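Local atomic coordinates of cypemycin cysteine dehydrogenase (decarboxylating) (Streptomyces sp, PDB entry 6JDD), a protein that uses FAD to oxidatively decarboxylate the C-terminal cysteine of the precursor peptide during biosynthesis of the linaridin cypemycin. Residues A95-R107 with I135-P147. Residues are numbered along the deposited sequence; the frame is centred on the assembly and turned at random.
With FAD (flavin-adenine dinucleotide), chain B.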
loop_
_atom_site.group_PDB
_atom_site.type_symbol
_atom_site.label_atom_id
_atom_site.label_comp_id
_atom_site.label_asym_id
_atom_site.label_seq_id
_atom_site.Cartn_x
_atom_site.Cartn_y
_atom_site.Cartn_z
ATOM N N ALA A 95 -24.321 11.922 -23.165
ATOM C CA ALA A 95 -23.100 12.443 -23.810
ATOM C C ALA A 95 -22.743 13.758 -23.173
ATOM O O ALA A 95 -23.484 14.675 -23.303
ATOM C CB ALA A 95 -23.307 12.612 -25.258
ATOM N N THR A 96 -21.608 13.786 -22.509
ATOM C CA THR A 96 -21.034 15.036 -21.958
ATOM C C THR A 96 -20.589 15.957 -23.117
ATOM O O THR A 96 -20.257 15.485 -24.224
ATOM C CB THR A 96 -19.888 14.738 -20.978
ATOM O OG1 THR A 96 -18.942 13.906 -21.659
ATOM C CG2 THR A 96 -20.383 14.054 -19.717
ATOM N N LEU A 97 -20.451 17.229 -22.780
ATOM C CA LEU A 97 -19.775 18.267 -23.609
ATOM C C LEU A 97 -18.398 17.757 -24.017
ATOM O O LEU A 97 -18.141 17.744 -25.221
ATOM C CB LEU A 97 -19.712 19.545 -22.777
ATOM C CG LEU A 97 -18.960 20.727 -23.378
ATOM C CD1 LEU A 97 -19.303 20.924 -24.832
ATOM C CD2 LEU A 97 -19.290 21.985 -22.624
ATOM N N ASP A 98 -17.628 17.228 -23.057
ATOM C CA ASP A 98 -16.245 16.831 -23.328
ATOM C C ASP A 98 -16.233 15.618 -24.266
ATOM O O ASP A 98 -15.321 15.520 -25.084
ATOM C CB ASP A 98 -15.451 16.607 -22.046
ATOM C CG ASP A 98 -13.971 16.678 -22.358
ATOM O OD1 ASP A 98 -13.519 17.769 -22.758
ATOM O OD2 ASP A 98 -13.294 15.626 -22.253
ATOM N N THR A 99 -17.146 14.692 -24.115
ATOM C CA THR A 99 -17.101 13.473 -24.969
ATOM C C THR A 99 -17.354 13.950 -26.403
ATOM O O THR A 99 -16.648 13.503 -27.327
ATOM C CB THR A 99 -18.025 12.329 -24.490
ATOM O OG1 THR A 99 -17.448 11.500 -23.467
ATOM C CG2 THR A 99 -18.378 11.399 -25.631
ATOM N N VAL A 100 -18.300 14.870 -26.568
ATOM C CA VAL A 100 -18.662 15.394 -27.911
ATOM C C VAL A 100 -17.523 16.223 -28.508
ATOM O O VAL A 100 -17.265 16.036 -29.668
ATOM C CB VAL A 100 -19.979 16.153 -27.834
ATOM C CG1 VAL A 100 -20.295 16.821 -29.152
ATOM C CG2 VAL A 100 -21.060 15.167 -27.453
ATOM N N MET A 101 -16.835 17.050 -27.719
ATOM C CA MET A 101 -15.629 17.748 -28.204
ATOM C C MET A 101 -14.562 16.729 -28.685
ATOM O O MET A 101 -14.015 16.897 -29.764
ATOM C CB MET A 101 -15.063 18.681 -27.135
ATOM C CG MET A 101 -15.984 19.769 -26.675
ATOM S SD MET A 101 -16.516 20.959 -27.986
ATOM C CE MET A 101 -17.971 20.123 -28.640
ATOM N N ARG A 102 -14.304 15.696 -27.877
ATOM C CA ARG A 102 -13.289 14.662 -28.223
ATOM C C ARG A 102 -13.670 13.970 -29.538
ATOM O O ARG A 102 -12.759 13.688 -30.342
ATOM C CB ARG A 102 -13.158 13.643 -27.086
ATOM C CG ARG A 102 -12.336 14.134 -25.903
ATOM C CD ARG A 102 -11.694 12.995 -25.133
ATOM N NE ARG A 102 -12.659 12.247 -24.340
ATOM C CZ ARG A 102 -12.670 10.924 -24.220
ATOM N NH1 ARG A 102 -11.762 10.195 -24.844
ATOM N NH2 ARG A 102 -13.590 10.336 -23.475
ATOM N N LEU A 103 -14.966 13.711 -29.738
ATOM C CA LEU A 103 -15.474 13.032 -30.950
ATOM C C LEU A 103 -15.295 13.956 -32.164
ATOM O O LEU A 103 -14.757 13.541 -33.166
ATOM C CB LEU A 103 -16.939 12.696 -30.688
ATOM C CG LEU A 103 -17.599 11.845 -31.745
ATOM C CD1 LEU A 103 -16.868 10.507 -31.946
ATOM C CD2 LEU A 103 -19.044 11.658 -31.338
ATOM N N ALA A 104 -15.708 15.203 -32.008
ATOM C CA ALA A 104 -15.585 16.278 -33.009
ATOM C C ALA A 104 -14.126 16.521 -33.378
ATOM O O ALA A 104 -13.895 17.153 -34.386
ATOM C CB ALA A 104 -16.181 17.545 -32.459
ATOM N N GLN A 105 -13.176 16.080 -32.557
ATOM C CA GLN A 105 -11.765 16.434 -32.781
ATOM C C GLN A 105 -10.982 15.183 -33.195
ATOM O O GLN A 105 -9.737 15.222 -33.209
ATOM C CB GLN A 105 -11.237 17.127 -31.535
ATOM C CG GLN A 105 -11.871 18.493 -31.411
ATOM C CD GLN A 105 -11.768 19.119 -30.034
ATOM O OE1 GLN A 105 -11.041 18.638 -29.159
ATOM N NE2 GLN A 105 -12.498 20.220 -29.850
ATOM N N GLY A 106 -11.674 14.100 -33.477
ATOM C CA GLY A 106 -10.989 12.898 -33.994
ATOM C C GLY A 106 -10.179 12.148 -32.943
ATOM O O GLY A 106 -9.454 11.233 -33.308
ATOM N N ARG A 107 -10.397 12.430 -31.672
ATOM C CA ARG A 107 -9.601 11.816 -30.586
ATOM C C ARG A 107 -9.934 10.322 -30.469
ATOM O O ARG A 107 -11.083 9.924 -30.657
ATOM C CB ARG A 107 -9.830 12.589 -29.289
ATOM C CG ARG A 107 -9.483 14.073 -29.401
ATOM C CD ARG A 107 -8.004 14.287 -29.723
ATOM N NE ARG A 107 -7.150 13.486 -28.863
ATOM C CZ ARG A 107 -6.677 13.874 -27.709
ATOM N NH1 ARG A 107 -6.916 15.087 -27.297
ATOM N NH2 ARG A 107 -5.928 13.086 -26.962
ATOM N N ILE A 135 -17.393 28.365 -29.583
ATOM C CA ILE A 135 -16.344 27.396 -29.944
ATOM C C ILE A 135 -16.915 25.990 -29.812
ATOM O O ILE A 135 -16.678 25.161 -30.678
ATOM C CB ILE A 135 -15.145 27.626 -29.037
ATOM C CG1 ILE A 135 -14.458 28.922 -29.450
ATOM C CG2 ILE A 135 -14.219 26.439 -29.069
ATOM C CD1 ILE A 135 -13.412 29.343 -28.472
ATOM N N VAL A 136 -17.740 25.769 -28.806
ATOM C CA VAL A 136 -18.439 24.461 -28.641
ATOM C C VAL A 136 -19.359 24.221 -29.851
ATOM O O VAL A 136 -19.357 23.146 -30.411
ATOM C CB VAL A 136 -19.189 24.439 -27.288
ATOM C CG1 VAL A 136 -20.122 23.264 -27.162
ATOM C CG2 VAL A 136 -18.223 24.459 -26.111
ATOM N N GLU A 137 -20.143 25.222 -30.222
ATOM C CA GLU A 137 -21.124 25.139 -31.331
ATOM C C GLU A 137 -20.337 24.809 -32.607
ATOM O O GLU A 137 -20.860 24.028 -33.397
ATOM C CB GLU A 137 -21.987 26.404 -31.403
ATOM C CG GLU A 137 -23.083 26.418 -30.326
ATOM C CD GLU A 137 -23.473 27.768 -29.652
ATOM O OE1 GLU A 137 -23.315 28.879 -30.308
ATOM O OE2 GLU A 137 -23.971 27.749 -28.445
ATOM N N ASN A 138 -19.133 25.369 -32.778
ATOM C CA ASN A 138 -18.359 25.086 -34.013
ATOM C C ASN A 138 -17.950 23.626 -34.068
ATOM O O ASN A 138 -18.066 23.012 -35.158
ATOM C CB ASN A 138 -17.168 26.022 -34.238
ATOM C CG ASN A 138 -17.586 27.327 -34.865
ATOM O OD1 ASN A 138 -18.749 27.529 -35.309
ATOM N ND2 ASN A 138 -16.621 28.224 -34.851
ATOM N N ASN A 139 -17.447 23.123 -32.962
ATOM C CA ASN A 139 -17.062 21.688 -32.781
ATOM C C ASN A 139 -18.261 20.730 -32.985
ATOM O O ASN A 139 -18.090 19.730 -33.674
ATOM C CB ASN A 139 -16.348 21.471 -31.449
ATOM C CG ASN A 139 -14.954 22.052 -31.495
ATOM O OD1 ASN A 139 -14.084 21.511 -32.125
ATOM N ND2 ASN A 139 -14.761 23.245 -30.990
ATOM N N VAL A 140 -19.434 21.068 -32.480
ATOM C CA VAL A 140 -20.700 20.342 -32.820
ATOM C C VAL A 140 -21.047 20.381 -34.331
ATOM O O VAL A 140 -21.507 19.317 -34.841
ATOM C CB VAL A 140 -21.847 20.976 -32.041
ATOM C CG1 VAL A 140 -23.163 20.435 -32.538
ATOM C CG2 VAL A 140 -21.664 20.752 -30.559
ATOM N N GLN A 141 -20.872 21.542 -35.008
ATOM C CA GLN A 141 -21.083 21.664 -36.479
ATOM C C GLN A 141 -20.112 20.688 -37.161
ATOM O O GLN A 141 -20.489 20.093 -38.206
ATOM C CB GLN A 141 -20.860 23.082 -37.049
ATOM C CG GLN A 141 -22.063 24.013 -37.108
ATOM C CD GLN A 141 -21.736 25.232 -37.965
ATOM O OE1 GLN A 141 -20.564 25.607 -38.195
ATOM N NE2 GLN A 141 -22.789 25.878 -38.477
ATOM N N THR A 142 -18.886 20.585 -36.680
ATOM C CA THR A 142 -17.860 19.742 -37.350
ATOM C C THR A 142 -18.349 18.303 -37.500
ATOM O O THR A 142 -17.941 17.602 -38.466
ATOM C CB THR A 142 -16.511 19.787 -36.646
ATOM O OG1 THR A 142 -16.028 21.116 -36.715
ATOM C CG2 THR A 142 -15.476 18.946 -37.336
ATOM N N LEU A 143 -19.221 17.871 -36.603
ATOM C CA LEU A 143 -19.719 16.483 -36.682
ATOM C C LEU A 143 -20.614 16.256 -37.921
ATOM O O LEU A 143 -20.761 15.090 -38.315
ATOM C CB LEU A 143 -20.448 16.165 -35.379
ATOM C CG LEU A 143 -19.542 15.939 -34.161
ATOM C CD1 LEU A 143 -20.361 15.906 -32.884
ATOM C CD2 LEU A 143 -18.734 14.668 -34.274
ATOM N N LYS A 144 -21.128 17.296 -38.598
ATOM C CA LYS A 144 -21.872 17.085 -39.864
ATOM C C LYS A 144 -20.949 16.563 -40.968
ATOM O O LYS A 144 -21.494 16.051 -41.954
ATOM C CB LYS A 144 -22.616 18.352 -40.279
ATOM C CG LYS A 144 -23.943 18.524 -39.552
ATOM C CD LYS A 144 -24.214 19.956 -39.242
ATOM C CE LYS A 144 -25.659 20.259 -38.939
ATOM N NZ LYS A 144 -26.000 21.608 -39.482
ATOM N N LEU A 145 -19.619 16.630 -40.828
ATOM C CA LEU A 145 -18.707 16.015 -41.838
ATOM C C LEU A 145 -18.845 14.482 -41.857
ATOM O O LEU A 145 -18.344 13.823 -42.826
ATOM C CB LEU A 145 -17.275 16.436 -41.517
ATOM C CG LEU A 145 -17.020 17.948 -41.549
ATOM C CD1 LEU A 145 -15.530 18.225 -41.525
ATOM C CD2 LEU A 145 -17.668 18.625 -42.761
ATOM N N ARG A 146 -19.474 13.929 -40.820
ATOM C CA ARG A 146 -19.674 12.471 -40.707
ATOM C C ARG A 146 -21.140 12.172 -40.958
ATOM O O ARG A 146 -22.019 12.621 -40.230
ATOM C CB ARG A 146 -19.220 11.961 -39.338
ATOM C CG ARG A 146 -17.722 12.128 -39.094
ATOM C CD ARG A 146 -17.195 11.333 -37.919
ATOM N NE ARG A 146 -17.429 9.903 -38.073
ATOM C CZ ARG A 146 -17.447 9.043 -37.067
ATOM N NH1 ARG A 146 -17.237 9.478 -35.837
ATOM N NH2 ARG A 146 -17.686 7.762 -37.280
ATOM N N PRO A 147 -21.438 11.366 -41.993
ATOM C CA PRO A 147 -22.822 11.162 -42.386
ATOM C C PRO A 147 -23.579 10.311 -41.366
ATOM O O PRO A 147 -24.739 10.429 -41.258
ATOM C CB PRO A 147 -22.684 10.499 -43.765
ATOM C CG PRO A 147 -21.328 9.763 -43.726
ATOM C CD PRO A 147 -20.465 10.600 -42.808
HETATM P PA FAD B . -13.732 10.336 -19.470
HETATM O O1A FAD B . -13.190 9.112 -20.133
HETATM O O2A FAD B . -14.068 10.264 -18.019
HETATM O O5B FAD B . -12.731 11.565 -19.724
HETATM C C5B FAD B . -11.686 11.820 -18.752
HETATM C C4B FAD B . -10.563 12.578 -19.415
HETATM O O4B FAD B . -9.304 11.920 -19.117
HETATM C C3B FAD B . -10.628 12.673 -20.946
HETATM O O3B FAD B . -10.145 13.930 -21.406
HETATM C C2B FAD B . -9.718 11.525 -21.390
HETATM O O2B FAD B . -9.178 11.722 -22.679
HETATM C C1B FAD B . -8.641 11.576 -20.312
HETATM N N9A FAD B . -7.959 10.305 -20.104
HETATM C C8A FAD B . -7.710 9.325 -21.034
HETATM N N7A FAD B . -7.072 8.297 -20.523
HETATM C C5A FAD B . -6.893 8.623 -19.184
HETATM C C6A FAD B . -6.283 7.945 -18.110
HETATM N N6A FAD B . -5.718 6.746 -18.217
HETATM N N1A FAD B . -6.283 8.563 -16.906
HETATM C C2A FAD B . -6.854 9.770 -16.803
HETATM N N3A FAD B . -7.454 10.501 -17.739
HETATM C C4A FAD B . -7.437 9.860 -18.920
HETATM N N1 FAD B . -20.447 17.312 -18.021
HETATM C C2 FAD B . -21.351 17.435 -19.021
HETATM O O2 FAD B . -20.987 17.616 -20.185
HETATM N N3 FAD B . -22.689 17.367 -18.795
HETATM C C4 FAD B . -23.205 17.169 -17.537
HETATM O O4 FAD B . -24.416 17.114 -17.379
HETATM C C4X FAD B . -22.296 17.036 -16.469
HETATM N N5 FAD B . -22.770 16.847 -15.264
HETATM C C5X FAD B . -21.866 16.720 -14.243
HETATM C C6 FAD B . -22.357 16.516 -12.942
HETATM C C7 FAD B . -21.509 16.381 -11.868
HETATM C C7M FAD B . -22.069 16.163 -10.487
HETATM C C8 FAD B . -20.109 16.448 -12.075
HETATM C C8M FAD B . -19.159 16.301 -10.915
HETATM C C9 FAD B . -19.614 16.647 -13.348
HETATM C C9A FAD B . -20.474 16.786 -14.451
HETATM N N10 FAD B . -20.009 16.989 -15.749
HETATM C C10 FAD B . -20.898 17.121 -16.799
HETATM C "C1'" FAD B . -18.560 17.065 -16.004
HETATM C "C2'" FAD B . -18.010 15.764 -16.559
HETATM O "O2'" FAD B . -18.109 14.741 -15.573
HETATM C "C3'" FAD B . -16.547 15.922 -16.980
HETATM O "O3'" FAD B . -16.472 16.784 -18.111
HETATM C "C4'" FAD B . -15.856 14.597 -17.312
HETATM O "O4'" FAD B . -14.495 14.843 -17.669
HETATM C "C5'" FAD B . -16.541 13.854 -18.435
HETATM O "O5'" FAD B . -15.734 12.709 -18.823
HETATM P P FAD B . -16.348 11.621 -19.827
HETATM O O1P FAD B . -16.916 12.335 -21.008
HETATM O O2P FAD B . -17.230 10.703 -19.046
HETATM O O3P FAD B . -15.028 10.827 -20.276
HETATM O O HOH W 1 -15.733 11.707 -35.195
#
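Ala104 sets its CB against Asn139 and Leu143 where helix 97-104 crosses helix 135-142 at 53°, the axes 8.7 Å apart. Leu143 packs against the C-terminal end of helix 97-104: its CD2 lies 3.8 Å from Ala104 CA, while CD1 touches Val100 CG1, the side chains crossing near a right angle. Met101, bent at chi2 (-61°) and chi3 (88°), folds its thioether across Asn139, bringing SD to 3.5 Å from Asn139 CB; nearer the start of the helices Leu97 CD1 packs on Val136.

One direct hydrogen bond joins the segments. Gln105 NE2 donates almost straight to Asn139 OD1 at 3.1 Å, but from well above the carbonyl plane; its bond to Gln105 O of a second subunit is the stronger. Asn139 ND2 donates to Ile135 O, a bent bond that probably restrains the amide's rotation. A water bridges Leu103 O and Arg146 NH1, which also binds Leu116 O.

Thr96 OG1 accepts from Thr99 N as the N-cap of helix 97-104 and donates, like Thr99 OG1, to FAD O1P; Leu97 N donates to flavin O2. Thus this Rossmann-like flavoprotein fold turns the helix's polar N-terminal end to the cofactor and a largely apolar flank to its neighbour.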